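Local coordinates for hemolysin activator protein CdiB (Acinetobacter baumannii ACICU, PDB 6WIL), which probably exports its partner contact-dependent inhibition toxin across the outer membrane, as a TpsB transporter of the Omp85 superfamily, at residues P40-K45 and L100-N105; Y106-L111 and S119-S124; S342-N347 and N352-K357. All coordinates share one frame; numbering follows the deposited sequence.

Contact 1: P40-K45 and L100-N105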
loop_
_atom_site.group_PDB
_atom_site.type_symbol
_atom_site.label_atom_id
_atom_site.label_comp_id
_atom_site.label_asym_id
_atom_site.label_seq_id
_atom_site.Cartn_x
_atom_site.Cartn_y
_atom_site.Cartn_z
ATOM N N PRO A 40 -20.276 -4.145 -19.130
ATOM C CA PRO A 40 -21.614 -4.380 -19.695
ATOM C C PRO A 40 -21.668 -3.944 -21.152
ATOM O O PRO A 40 -21.558 -2.755 -21.461
ATOM C CB PRO A 40 -22.533 -3.523 -18.812
ATOM C CG PRO A 40 -21.737 -3.225 -17.581
ATOM C CD PRO A 40 -20.308 -3.176 -18.022
ATOM N N LEU A 41 -21.819 -4.919 -22.053
ATOM C CA LEU A 41 -22.031 -4.602 -23.462
ATOM C C LEU A 41 -23.298 -3.777 -23.638
ATOM O O LEU A 41 -23.274 -2.670 -24.188
ATOM C CB LEU A 41 -22.115 -5.889 -24.283
ATOM C CG LEU A 41 -22.539 -5.690 -25.741
ATOM C CD1 LEU A 41 -21.323 -5.524 -26.643
ATOM C CD2 LEU A 41 -23.434 -6.823 -26.224
ATOM N N GLN A 42 -24.418 -4.316 -23.173
ATOM C CA GLN A 42 -25.705 -3.639 -23.148
ATOM C C GLN A 42 -26.057 -3.343 -21.701
ATOM O O GLN A 42 -25.974 -4.237 -20.850
ATOM C CB GLN A 42 -26.781 -4.525 -23.778
ATOM C CG GLN A 42 -26.537 -6.009 -23.501
ATOM C CD GLN A 42 -27.807 -6.840 -23.465
ATOM O OE1 GLN A 42 -28.837 -6.409 -22.945
ATOM N NE2 GLN A 42 -27.735 -8.047 -24.018
ATOM N N ASP A 43 -26.434 -2.104 -21.407
ATOM C CA ASP A 43 -26.955 -1.852 -20.075
ATOM C C ASP A 43 -28.284 -2.577 -19.917
ATOM O O ASP A 43 -29.036 -2.766 -20.878
ATOM C CB ASP A 43 -27.127 -0.358 -19.802
ATOM C CG ASP A 43 -27.171 -0.046 -18.310
ATOM O OD1 ASP A 43 -27.452 -0.969 -17.512
ATOM O OD2 ASP A 43 -26.917 1.119 -17.932
ATOM N N PHE A 44 -28.558 -3.006 -18.690
ATOM C CA PHE A 44 -29.671 -3.901 -18.417
ATOM C C PHE A 44 -30.867 -3.173 -17.821
ATOM O O PHE A 44 -31.571 -3.727 -16.969
ATOM C CB PHE A 44 -29.193 -5.035 -17.515
ATOM C CG PHE A 44 -27.970 -5.738 -18.043
ATOM C CD1 PHE A 44 -28.072 -6.638 -19.094
ATOM C CD2 PHE A 44 -26.718 -5.490 -17.501
ATOM C CE1 PHE A 44 -26.952 -7.282 -19.587
ATOM C CE2 PHE A 44 -25.593 -6.131 -17.992
ATOM C CZ PHE A 44 -25.711 -7.028 -19.035
ATOM N N LYS A 45 -31.109 -1.935 -18.266
ATOM C CA LYS A 45 -32.262 -1.171 -17.799
ATOM C C LYS A 45 -33.554 -1.944 -18.017
ATOM O O LYS A 45 -34.374 -2.082 -17.102
ATOM C CB LYS A 45 -32.321 0.183 -18.513
ATOM C CG LYS A 45 -31.933 1.372 -17.644
ATOM C CD LYS A 45 -32.035 2.685 -18.414
ATOM C CE LYS A 45 -33.479 3.043 -18.749
ATOM N NZ LYS A 45 -34.293 3.359 -17.539
ATOM N N LEU A 100 -35.586 -13.536 -23.005
ATOM C CA LEU A 100 -34.863 -14.639 -22.384
ATOM C C LEU A 100 -33.365 -14.510 -22.630
ATOM O O LEU A 100 -32.555 -14.766 -21.731
ATOM C CB LEU A 100 -35.394 -15.973 -22.909
ATOM C CG LEU A 100 -34.739 -17.243 -22.362
ATOM C CD1 LEU A 100 -34.821 -17.285 -20.846
ATOM C CD2 LEU A 100 -35.383 -18.480 -22.969
ATOM N N HIS A 101 -32.980 -14.091 -23.838
ATOM C CA HIS A 101 -31.570 -13.862 -24.130
ATOM C C HIS A 101 -31.000 -12.751 -23.257
ATOM O O HIS A 101 -29.851 -12.831 -22.806
ATOM C CB HIS A 101 -31.393 -13.529 -25.611
ATOM C CG HIS A 101 -29.965 -13.369 -26.031
ATOM N ND1 HIS A 101 -28.957 -14.188 -25.568
ATOM C CD2 HIS A 101 -29.377 -12.490 -26.877
ATOM C CE1 HIS A 101 -27.810 -13.818 -26.110
ATOM N NE2 HIS A 101 -28.037 -12.791 -26.907
ATOM N N ASN A 102 -31.794 -11.708 -23.000
ATOM C CA ASN A 102 -31.320 -10.598 -22.181
ATOM C C ASN A 102 -31.234 -10.987 -20.710
ATOM O O ASN A 102 -30.294 -10.589 -20.013
ATOM C CB ASN A 102 -32.232 -9.383 -22.363
ATOM C CG ASN A 102 -32.161 -8.809 -23.764
ATOM O OD1 ASN A 102 -31.182 -9.016 -24.484
ATOM N ND2 ASN A 102 -33.198 -8.074 -24.158
ATOM N N ILE A 103 -32.208 -11.757 -20.218
ATOM C CA ILE A 103 -32.151 -12.241 -18.841
ATOM C C ILE A 103 -30.921 -13.115 -18.639
ATOM O O ILE A 103 -30.229 -13.015 -17.619
ATOM C CB ILE A 103 -33.449 -12.989 -18.486
ATOM C CG1 ILE A 103 -34.615 -12.004 -18.375
ATOM C CG2 ILE A 103 -33.283 -13.789 -17.196
ATOM C CD1 ILE A 103 -35.977 -12.643 -18.565
ATOM N N VAL A 104 -30.616 -13.968 -19.620
ATOM C CA VAL A 104 -29.433 -14.817 -19.531
ATOM C C VAL A 104 -28.163 -13.971 -19.556
ATOM O O VAL A 104 -27.251 -14.175 -18.747
ATOM C CB VAL A 104 -29.447 -15.870 -20.656
ATOM C CG1 VAL A 104 -28.040 -16.370 -20.947
ATOM C CG2 VAL A 104 -30.347 -17.031 -20.270
ATOM N N ASN A 105 -28.087 -13.004 -20.475
ATOM C CA ASN A 105 -26.912 -12.137 -20.534
ATOM C C ASN A 105 -26.733 -11.342 -19.250
ATOM O O ASN A 105 -25.599 -11.058 -18.849
ATOM C CB ASN A 105 -27.011 -11.181 -21.721
ATOM C CG ASN A 105 -26.652 -11.840 -23.031
ATOM O OD1 ASN A 105 -25.799 -12.728 -23.079
ATOM N ND2 ASN A 105 -27.299 -11.407 -24.105
#
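Gln42 turns toward Asn102 and Asn105 through an unusual first torsion. Its CG sits between the backbone N and the carbonyl carbon, at chi1 34°. Beyond CG the chain is extended, so the amide reaches the side of helix 97-113. Phe44 instead has CG anti to its carbonyl carbon, at chi1 -52°, which brings the ring under the carbonyl of Gln42. Gln42 O lies 3.2 Å above the ring plane, over the ring centre.

The Gln42 amide end meets the amides of both asparagines, which lie one helix turn apart. Its plane stands nearly upright against that of Asn102, at 83°, and is almost as steep against that of Asn105. These groups therefore meet crosswise and do not stack.

The Phe44 ring approaches the helix obliquely at Asn105. Its CZ lies 4.0 Å from the backbone O of Asn105, and CE1 is 4.4 Å from Asn105 CB. Within the helix, Asn105 ND2 rests 3.1 Å above one face of the His101 ring, toward its rim.

Ile103 faces away from the loop and packs on Ile90 and Ile95. The Phe44 backbone O is hydrogen-bonded to His86 NE2. The contact thus lays the linker that follows helix 8-27 against the second helix of the first POTRA domain, a route consistent with the N-terminal linker of TpsB transporters.

Contact 2: Y106-L111 and S119-S124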
loop_
_atom_site.group_PDB
_atom_site.type_symbol
_atom_site.label_atom_id
_atom_site.label_comp_id
_atom_site.label_asym_id
_atom_site.label_seq_id
_atom_site.Cartn_x
_atom_site.Cartn_y
_atom_site.Cartn_z
ATOM N N TYR A 106 -27.836 -10.966 -18.601
ATOM C CA TYR A 106 -27.747 -10.233 -17.343
ATOM C C TYR A 106 -27.216 -11.123 -16.227
ATOM O O TYR A 106 -26.365 -10.696 -15.437
ATOM C CB TYR A 106 -29.121 -9.665 -16.980
ATOM C CG TYR A 106 -29.172 -8.892 -15.680
ATOM C CD1 TYR A 106 -28.439 -7.727 -15.512
ATOM C CD2 TYR A 106 -29.977 -9.314 -14.632
ATOM C CE1 TYR A 106 -28.494 -7.007 -14.333
ATOM C CE2 TYR A 106 -30.038 -8.603 -13.446
ATOM C CZ TYR A 106 -29.294 -7.451 -13.303
ATOM O OH TYR A 106 -29.350 -6.739 -12.127
ATOM N N ALA A 107 -27.702 -12.364 -16.149
ATOM C CA ALA A 107 -27.213 -13.289 -15.136
ATOM C C ALA A 107 -25.771 -13.708 -15.386
ATOM O O ALA A 107 -25.086 -14.121 -14.445
ATOM C CB ALA A 107 -28.116 -14.520 -15.072
ATOM N N GLN A 108 -25.295 -13.611 -16.629
ATOM C CA GLN A 108 -23.907 -13.939 -16.929
ATOM C C GLN A 108 -22.983 -12.776 -16.595
ATOM O O GLN A 108 -21.863 -12.988 -16.115
ATOM C CB GLN A 108 -23.769 -14.332 -18.400
ATOM C CG GLN A 108 -22.336 -14.548 -18.873
ATOM C CD GLN A 108 -21.714 -15.822 -18.332
ATOM O OE1 GLN A 108 -22.407 -16.696 -17.809
ATOM N NE2 GLN A 108 -20.396 -15.936 -18.460
ATOM N N ASN A 109 -23.430 -11.543 -16.846
ATOM C CA ASN A 109 -22.665 -10.380 -16.413
ATOM C C ASN A 109 -22.517 -10.364 -14.898
ATOM O O ASN A 109 -21.459 -10.003 -14.372
ATOM C CB ASN A 109 -23.338 -9.097 -16.907
ATOM C CG ASN A 109 -22.650 -7.844 -16.403
ATOM O OD1 ASN A 109 -21.617 -7.436 -16.932
ATOM N ND2 ASN A 109 -23.227 -7.218 -15.382
ATOM N N GLU A 110 -23.568 -10.769 -14.181
ATOM C CA GLU A 110 -23.476 -10.872 -12.729
ATOM C C GLU A 110 -22.485 -11.954 -12.321
ATOM O O GLU A 110 -21.799 -11.829 -11.300
ATOM C CB GLU A 110 -24.857 -11.156 -12.139
ATOM C CG GLU A 110 -24.960 -10.819 -10.672
ATOM C CD GLU A 110 -24.527 -9.396 -10.386
ATOM O OE1 GLU A 110 -25.097 -8.467 -11.000
ATOM O OE2 GLU A 110 -23.602 -9.211 -9.567
ATOM N N LEU A 111 -22.402 -13.027 -13.110
ATOM C CA LEU A 111 -21.411 -14.067 -12.858
ATOM C C LEU A 111 -19.999 -13.513 -13.000
ATOM O O LEU A 111 -19.132 -13.760 -12.154
ATOM C CB LEU A 111 -21.640 -15.236 -13.819
ATOM C CG LEU A 111 -21.144 -16.620 -13.404
ATOM C CD1 LEU A 111 -21.804 -17.041 -12.101
ATOM C CD2 LEU A 111 -21.432 -17.635 -14.503
ATOM N N SER A 119 -17.092 -19.746 -15.843
ATOM C CA SER A 119 -18.409 -20.326 -15.648
ATOM C C SER A 119 -19.399 -19.701 -16.625
ATOM O O SER A 119 -19.169 -18.619 -17.170
ATOM C CB SER A 119 -18.878 -20.133 -14.205
ATOM O OG SER A 119 -18.187 -21.009 -13.333
ATOM N N GLN A 120 -20.505 -20.408 -16.857
ATOM C CA GLN A 120 -21.477 -20.000 -17.865
ATOM C C GLN A 120 -22.888 -20.311 -17.391
ATOM O O GLN A 120 -23.169 -21.431 -16.953
ATOM C CB GLN A 120 -21.213 -20.699 -19.205
ATOM C CG GLN A 120 -22.199 -20.335 -20.306
ATOM C CD GLN A 120 -22.042 -18.904 -20.790
ATOM O OE1 GLN A 120 -20.950 -18.480 -21.169
ATOM N NE2 GLN A 120 -23.139 -18.152 -20.779
ATOM N N ILE A 121 -23.764 -19.318 -17.480
ATOM C CA ILE A 121 -25.182 -19.517 -17.202
ATOM C C ILE A 121 -25.828 -20.164 -18.418
ATOM O O ILE A 121 -25.708 -19.663 -19.542
ATOM C CB ILE A 121 -25.864 -18.182 -16.855
ATOM C CG1 ILE A 121 -25.264 -17.582 -15.582
ATOM C CG2 ILE A 121 -27.363 -18.374 -16.687
ATOM C CD1 ILE A 121 -25.549 -18.393 -14.336
ATOM N N VAL A 122 -26.503 -21.289 -18.201
ATOM C CA VAL A 122 -27.283 -21.930 -19.249
ATOM C C VAL A 122 -28.731 -22.006 -18.791
ATOM O O VAL A 122 -29.049 -21.848 -17.609
ATOM C CB VAL A 122 -26.751 -23.333 -19.614
ATOM C CG1 VAL A 122 -25.323 -23.240 -20.121
ATOM C CG2 VAL A 122 -26.840 -24.262 -18.420
ATOM N N VAL A 123 -29.617 -22.246 -19.751
ATOM C CA VAL A 123 -31.046 -22.346 -19.494
ATOM C C VAL A 123 -31.494 -23.765 -19.805
ATOM O O VAL A 123 -31.043 -24.369 -20.785
ATOM C CB VAL A 123 -31.841 -21.309 -20.317
ATOM C CG1 VAL A 123 -31.425 -21.348 -21.778
ATOM C CG2 VAL A 123 -33.341 -21.539 -20.173
ATOM N N SER A 124 -32.359 -24.306 -18.949
ATOM C CA SER A 124 -33.007 -25.590 -19.184
ATOM C C SER A 124 -34.435 -25.340 -19.659
ATOM O O SER A 124 -35.377 -25.398 -18.857
ATOM C CB SER A 124 -32.990 -26.436 -17.911
ATOM O OG SER A 124 -31.754 -26.297 -17.229
#
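Gln108 and Gln120 lay their side-chain amides one over the other where the second helix of a POTRA domain meets the strand that follows it. The 106-111 part of helix 97-113 runs back over strand 120-123, at 156° between their directions. The two glutamine chains cross at about a right angle, yet their amide planes are only 10° apart. Gln108 CD lies 3.7 Å from Gln120 NE2, which is a stacking distance. The close approach of Gln108 OE1 to Gln120 NE2 is not a hydrogen bond, because the angle is poor.

Gln108 spends its amide on the strand backbone instead. Its CG is anti to the backbone N and the chain bends at the next torsion, which brings the amide alongside the strand. OE1 accepts the Ile121 N-H at 3.0 Å. NE2 donates to Ser119 O at 3.2 Å in a nearly straight bond, 171° at the hydrogen, with that oxygen in the amide plane. One side chain thus holds two backbone groups that flank Gln120, the pair of groups a parallel strand would bond. The Gln120 backbone itself pairs with Gln138 of strand 132-149.

Next to this polar grip lies an apolar patch. Ile121 points toward the helix, and its CG1 sits 4.0 Å from Leu111 CD2 and 4.2 Å from Ala107 CB. Ala107 also packs on Val79 and Ile83 of helix 77-85, so the patch belongs to the domain interior. Ser119 turns its OG to Gly140 N and bonds there. Its CB takes the Leu111 CD2 methyl at 3.6 Å.

Gln120 starts away from the helix, then curls back along its own strand, where NE2 donates to Ile121 O at 3.2 Å.

Contact 3: S342-N347 and N352-K357. With SO4 (sulfate ion), chain C.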
loop_
_atom_site.group_PDB
_atom_site.type_symbol
_atom_site.label_atom_id
_atom_site.label_comp_id
_atom_site.label_asym_id
_atom_site.label_seq_id
_atom_site.Cartn_x
_atom_site.Cartn_y
_atom_site.Cartn_z
ATOM N N SER A 342 13.882 2.401 25.064
ATOM C CA SER A 342 14.756 3.544 24.850
ATOM C C SER A 342 15.434 3.914 26.158
ATOM O O SER A 342 14.799 3.915 27.216
ATOM C CB SER A 342 13.973 4.744 24.306
ATOM O OG SER A 342 14.766 5.917 24.315
ATOM N N GLN A 343 16.725 4.232 26.078
ATOM C CA GLN A 343 17.475 4.706 27.231
ATOM C C GLN A 343 18.458 5.778 26.784
ATOM O O GLN A 343 18.959 5.750 25.657
ATOM C CB GLN A 343 18.209 3.563 27.938
ATOM C CG GLN A 343 19.159 2.785 27.060
ATOM C CD GLN A 343 19.686 1.549 27.756
ATOM O OE1 GLN A 343 19.226 1.194 28.842
ATOM N NE2 GLN A 343 20.655 0.885 27.135
ATOM N N SER A 344 18.719 6.732 27.676
ATOM C CA SER A 344 19.587 7.866 27.391
ATOM C C SER A 344 20.735 7.920 28.393
ATOM O O SER A 344 20.635 7.416 29.515
ATOM C CB SER A 344 18.804 9.183 27.425
ATOM O OG SER A 344 17.671 9.125 26.576
ATOM N N PHE A 345 21.834 8.549 27.979
ATOM C CA PHE A 345 23.032 8.634 28.803
ATOM C C PHE A 345 23.610 10.039 28.741
ATOM O O PHE A 345 23.392 10.789 27.787
ATOM C CB PHE A 345 24.113 7.634 28.361
ATOM C CG PHE A 345 23.709 6.195 28.492
ATOM C CD1 PHE A 345 22.956 5.580 27.504
ATOM C CD2 PHE A 345 24.101 5.451 29.592
ATOM C CE1 PHE A 345 22.589 4.253 27.620
ATOM C CE2 PHE A 345 23.740 4.124 29.712
ATOM C CZ PHE A 345 22.983 3.523 28.724
ATOM N N LEU A 346 24.367 10.383 29.780
ATOM C CA LEU A 346 25.194 11.585 29.796
ATOM C C LEU A 346 26.584 11.175 30.261
ATOM O O LEU A 346 26.766 10.804 31.425
ATOM C CB LEU A 346 24.600 12.665 30.698
ATOM C CG LEU A 346 25.376 13.983 30.738
ATOM C CD1 LEU A 346 25.779 14.416 29.336
ATOM C CD2 LEU A 346 24.545 15.068 31.409
ATOM N N ASN A 347 27.553 11.232 29.346
ATOM C CA ASN A 347 28.928 10.806 29.609
ATOM C C ASN A 347 28.958 9.435 30.279
ATOM O O ASN A 347 29.596 9.232 31.315
ATOM C CB ASN A 347 29.678 11.842 30.450
ATOM C CG ASN A 347 29.895 13.150 29.711
ATOM O OD1 ASN A 347 29.621 13.257 28.515
ATOM N ND2 ASN A 347 30.403 14.150 30.422
ATOM N N ASN A 352 17.912 7.851 34.542
ATOM C CA ASN A 352 16.905 6.837 34.852
ATOM C C ASN A 352 15.528 7.222 34.319
ATOM O O ASN A 352 14.852 6.408 33.679
ATOM C CB ASN A 352 16.844 6.597 36.362
ATOM C CG ASN A 352 17.963 5.694 36.858
ATOM O OD1 ASN A 352 18.999 5.551 36.210
ATOM N ND2 ASN A 352 17.750 5.073 38.013
ATOM N N VAL A 353 15.095 8.461 34.566
ATOM C CA VAL A 353 13.742 8.868 34.196
ATOM C C VAL A 353 13.506 8.889 32.694
ATOM O O VAL A 353 12.361 9.066 32.263
ATOM C CB VAL A 353 13.401 10.253 34.784
ATOM C CG1 VAL A 353 13.385 10.194 36.302
ATOM C CG2 VAL A 353 14.388 11.301 34.292
ATOM N N LEU A 354 14.548 8.712 31.885
ATOM C CA LEU A 354 14.398 8.652 30.438
ATOM C C LEU A 354 14.424 7.232 29.894
ATOM O O LEU A 354 14.383 7.048 28.673
ATOM C CB LEU A 354 15.485 9.487 29.757
ATOM C CG LEU A 354 15.320 10.996 29.928
ATOM C CD1 LEU A 354 16.239 11.738 28.974
ATOM C CD2 LEU A 354 13.867 11.404 29.711
ATOM N N HIS A 355 14.495 6.227 30.763
ATOM C CA HIS A 355 14.398 4.836 30.341
ATOM C C HIS A 355 12.933 4.503 30.085
ATOM O O HIS A 355 12.110 4.553 31.005
ATOM C CB HIS A 355 14.990 3.916 31.405
ATOM C CG HIS A 355 15.109 2.487 30.975
ATOM N ND1 HIS A 355 14.018 1.652 30.854
ATOM C CD2 HIS A 355 16.191 1.742 30.647
ATOM C CE1 HIS A 355 14.423 0.457 30.465
ATOM N NE2 HIS A 355 15.737 0.484 30.332
ATOM N N ARG A 356 12.603 4.171 28.839
ATOM C CA ARG A 356 11.214 4.006 28.431
ATOM C C ARG A 356 11.039 2.690 27.691
ATOM O O ARG A 356 11.662 2.473 26.648
ATOM C CB ARG A 356 10.763 5.179 27.555
ATOM C CG ARG A 356 10.571 6.468 28.334
ATOM C CD ARG A 356 10.432 7.681 27.429
ATOM N NE ARG A 356 11.683 8.021 26.756
ATOM C CZ ARG A 356 12.039 9.260 26.429
ATOM N NH1 ARG A 356 13.194 9.483 25.816
ATOM N NH2 ARG A 356 11.247 10.279 26.730
ATOM N N LYS A 357 10.197 1.816 28.235
ATOM C CA LYS A 357 9.695 0.646 27.529
ATOM C C LYS A 357 8.214 0.852 27.250
ATOM O O LYS A 357 7.445 1.158 28.168
ATOM C CB LYS A 357 9.895 -0.636 28.340
ATOM C CG LYS A 357 11.331 -0.964 28.704
ATOM C CD LYS A 357 11.402 -2.345 29.346
ATOM C CE LYS A 357 12.703 -2.557 30.102
ATOM N NZ LYS A 357 12.731 -3.884 30.779
HETATM S S SO4 C . 31.985 12.735 33.361
HETATM O O1 SO4 C . 30.891 13.697 33.269
HETATM O O2 SO4 C . 32.681 12.907 34.635
HETATM O O3 SO4 C . 32.917 12.959 32.258
HETATM O O4 SO4 C . 31.450 11.378 33.283
#
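Gln343 and His355 run alongside each other in the same direction. Gln343 has CG between its backbone N and carbonyl carbon, at chi1 57°, and then runs extended. Its OE1 comes to the edge of the imidazole, 3.6 Å from His355 CD2, with the amide and ring planes 68° apart. The Gln343 NE2 is bonded to Asn311 OD1 on the strand before, which helps fix the amide. One face of the His355 ring looks onto the backbone O of Ser342.

That oxygen is also the acceptor for Arg356 N at 2.7 Å. Ser342 N returns a bond of the same length to Arg356 O, making an antiparallel hydrogen-bonded pair.

Ser342 and Arg356 send their side chains to one face of the sheet. Arg356 bends at chi3, -70°, and its NH1 forms a salt bridge with Asp5 near the N-terminus. Leu354 CD2 lies 3.9 Å above one face of this guanidinium, toward its rim, and Ser342 OG is near its plane at the edge. The other Leu354 methyl, CD1, rests 3.8 Å from Ser344 OG.

At the turn, Asn347 ND2 donates to sulfate O1 at 2.9 Å and also bonds Pro305 O. The ion is probably from the crystallisation solution.

Ser344 pairs with Ile351 through the backbone, so residues 352-355 loop out between two points of pairing. This is a beta hairpin of strands 329-346 and 349-371, the second broken by a bulge or short loop, within the closed 16-strand antiparallel barrel of TpsB transporters.

Contacts 1 and 2 share helix 97-113 and lie about 10 Å apart between centres, contact 1 closing before contact 2 opens along the chain. They touch, with Phe44 CG 3.3 Å from Tyr106 CD1. Contact 1 places the N-terminal linker on the helix; contact 2 joins the next turns of that helix to the POTRA sheet. Contact 3 comes later in the chain, in the barrel. Its centre is about 70 Å from that of contact 1 and about 67 Å from that of contact 2, on the opposite side of the chain's centre. The three mark the two ends of the molecule: probably the periplasmic POTRA end and the extracellular end of the membrane barrel.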